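Local coordinates for protein C-type lectin domain family 4, member b1 (Mus musculus, PDB 6LKR) that is a C-type lectin receptor of the innate immune system that carries a calcium ion in its carbohydrate-recognition domain and probably recognises pathogen-derived phosphoglycolipids, at residues Ala63-Trp69 with Lys102-Tyr107. Sequence-based numbering, arbitrary orientation. Where two conformers were deposited one is given.
Sequences AYFIGLW and KCVTVY
Tyr64 O accepts the short hydrogen bond from Val106 N (2.7 Å) and also meets the CA-H of Thr105, CA lying 3.1 Å from Tyr64 O. The return bond, Tyr64 N to Val106 O, closes an antiparallel hydrogen-bonded pair; two residues on, past the non-hydrogen-bonded pair of Phe65 and Thr105, Ile66 N gives a nearly straight bond to Val104 O (N-H...O 169°). Val104 O also lies at the edge of the Phe65 ring, in its plane, 3.5 Å from Phe65 CD1. Thr105 CG2 approaches CD1 and CE1 obliquely. On the other face, Ile66 splits its branches, chi1 of 70° setting CG1 between N and the carbonyl carbon: CD1 meets Val104 CG1 at 3.6 Å, and CG2 meets Val106 CG1 at 3.7 Å. At Gly67, centre of an inverse gamma turn, the strand turns a corner, after which Leu68 CD2 rests against the second methyl, CG2, of Val104. Trp116 touches Ile66 and Val104, whereas Trp28 meets the Phe65 ring edge-to-face. Beyond the corner Trp69 CA lies 3.1 Å from Lys102 O, and Cys103 is tied to Cys121 by a disulfide. Three backbone bonds thus run between two largely apolar faces, joining central strands of the lectin fold beside the strand bearing calcium ligands Asn117 and Asp118.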
# COMPACT_ATOMS: atom_id res chain seq x y z
N ALA A 63 6.42 23.68 -0.22
CA ALA A 63 6.43 22.47 0.62
C ALA A 63 5.03 21.87 0.60
O ALA A 63 4.05 22.63 0.56
CB ALA A 63 6.88 22.79 2.02
N TYR A 64 4.92 20.54 0.59
CA TYR A 64 3.62 19.85 0.43
C TYR A 64 3.48 18.78 1.49
O TYR A 64 4.38 17.93 1.61
CB TYR A 64 3.51 19.21 -0.95
CG TYR A 64 3.61 20.17 -2.10
CD1 TYR A 64 4.85 20.66 -2.49
CD2 TYR A 64 2.49 20.56 -2.82
CE1 TYR A 64 4.96 21.53 -3.57
CE2 TYR A 64 2.59 21.41 -3.90
CZ TYR A 64 3.83 21.90 -4.27
OH TYR A 64 3.97 22.73 -5.34
N PHE A 65 2.36 18.80 2.20
CA PHE A 65 1.97 17.69 3.10
C PHE A 65 1.82 16.40 2.29
O PHE A 65 1.21 16.40 1.19
CB PHE A 65 0.67 18.03 3.85
CG PHE A 65 0.87 18.89 5.07
CD1 PHE A 65 1.81 18.55 6.03
CD2 PHE A 65 0.10 20.02 5.27
CE1 PHE A 65 1.97 19.32 7.17
CE2 PHE A 65 0.27 20.81 6.40
CZ PHE A 65 1.21 20.45 7.35
N ILE A 66 2.38 15.32 2.83
CA ILE A 66 2.15 13.92 2.36
C ILE A 66 1.36 13.18 3.44
O ILE A 66 1.22 13.71 4.57
CB ILE A 66 3.48 13.24 2.00
CG1 ILE A 66 4.34 12.93 3.24
CG2 ILE A 66 4.25 14.09 1.00
CD1 ILE A 66 5.52 12.05 2.95
N GLY A 67 0.83 12.01 3.09
CA GLY A 67 -0.12 11.25 3.93
C GLY A 67 0.60 10.38 4.95
O GLY A 67 0.20 9.22 5.13
N LEU A 68 1.61 10.93 5.62
CA LEU A 68 2.41 10.22 6.64
C LEU A 68 2.30 11.01 7.95
O LEU A 68 2.49 12.23 7.93
CB LEU A 68 3.87 10.12 6.19
CG LEU A 68 4.75 9.18 7.02
CD1 LEU A 68 4.29 7.73 6.87
CD2 LEU A 68 6.21 9.29 6.61
N TRP A 69 1.98 10.34 9.05
CA TRP A 69 1.88 11.00 10.37
C TRP A 69 2.36 10.05 11.45
O TRP A 69 2.34 8.82 11.25
CB TRP A 69 0.46 11.53 10.63
CG TRP A 69 -0.58 10.46 10.74
CD1 TRP A 69 -1.09 9.70 9.73
CD2 TRP A 69 -1.29 10.07 11.93
NE1 TRP A 69 -2.03 8.84 10.21
CE2 TRP A 69 -2.18 9.04 11.56
CE3 TRP A 69 -1.24 10.46 13.27
CZ2 TRP A 69 -3.03 8.42 12.47
CZ3 TRP A 69 -2.06 9.83 14.18
CH2 TRP A 69 -2.94 8.83 13.79
N LYS A 102 4.64 15.82 14.20
CA LYS A 102 3.87 14.56 14.00
C LYS A 102 3.41 14.39 12.54
O LYS A 102 2.94 13.30 12.21
CB LYS A 102 2.69 14.51 14.97
CG LYS A 102 3.08 14.50 16.44
CD LYS A 102 3.93 13.31 16.82
CE LYS A 102 4.05 13.11 18.31
NZ LYS A 102 5.14 12.16 18.65
N CYS A 103 3.57 15.41 11.69
CA CYS A 103 3.13 15.38 10.27
C CYS A 103 4.35 15.59 9.38
O CYS A 103 5.43 15.95 9.90
CB CYS A 103 2.05 16.42 10.00
SG CYS A 103 0.49 16.01 10.81
N VAL A 104 4.21 15.29 8.09
CA VAL A 104 5.36 15.15 7.16
C VAL A 104 5.07 15.96 5.90
O VAL A 104 3.95 15.86 5.36
CB VAL A 104 5.67 13.68 6.85
CG1 VAL A 104 6.86 13.52 5.91
CG2 VAL A 104 5.91 12.90 8.13
N THR A 105 6.06 16.74 5.49
CA THR A 105 6.03 17.49 4.21
C THR A 105 7.16 16.99 3.31
O THR A 105 8.13 16.40 3.83
CB THR A 105 6.20 19.00 4.39
OG1 THR A 105 7.37 19.23 5.19
CG2 THR A 105 4.99 19.63 5.03
N VAL A 106 6.99 17.20 2.01
CA VAL A 106 8.07 16.95 1.03
C VAL A 106 8.42 18.33 0.48
O VAL A 106 7.50 19.12 0.19
CB VAL A 106 7.65 15.93 -0.04
CG1 VAL A 106 6.43 16.39 -0.83
CG2 VAL A 106 8.80 15.60 -0.98
N TYR A 107 9.71 18.64 0.38
CA TYR A 107 10.19 19.95 -0.11
C TYR A 107 11.57 19.77 -0.73
O TYR A 107 12.22 18.72 -0.54
CB TYR A 107 10.15 20.99 1.01
CG TYR A 107 11.36 21.05 1.90
CD1 TYR A 107 11.48 20.23 3.01
CD2 TYR A 107 12.37 21.96 1.65
CE1 TYR A 107 12.59 20.30 3.84
CE2 TYR A 107 13.49 22.05 2.47
CZ TYR A 107 13.60 21.21 3.57
OH TYR A 107 14.70 21.30 4.36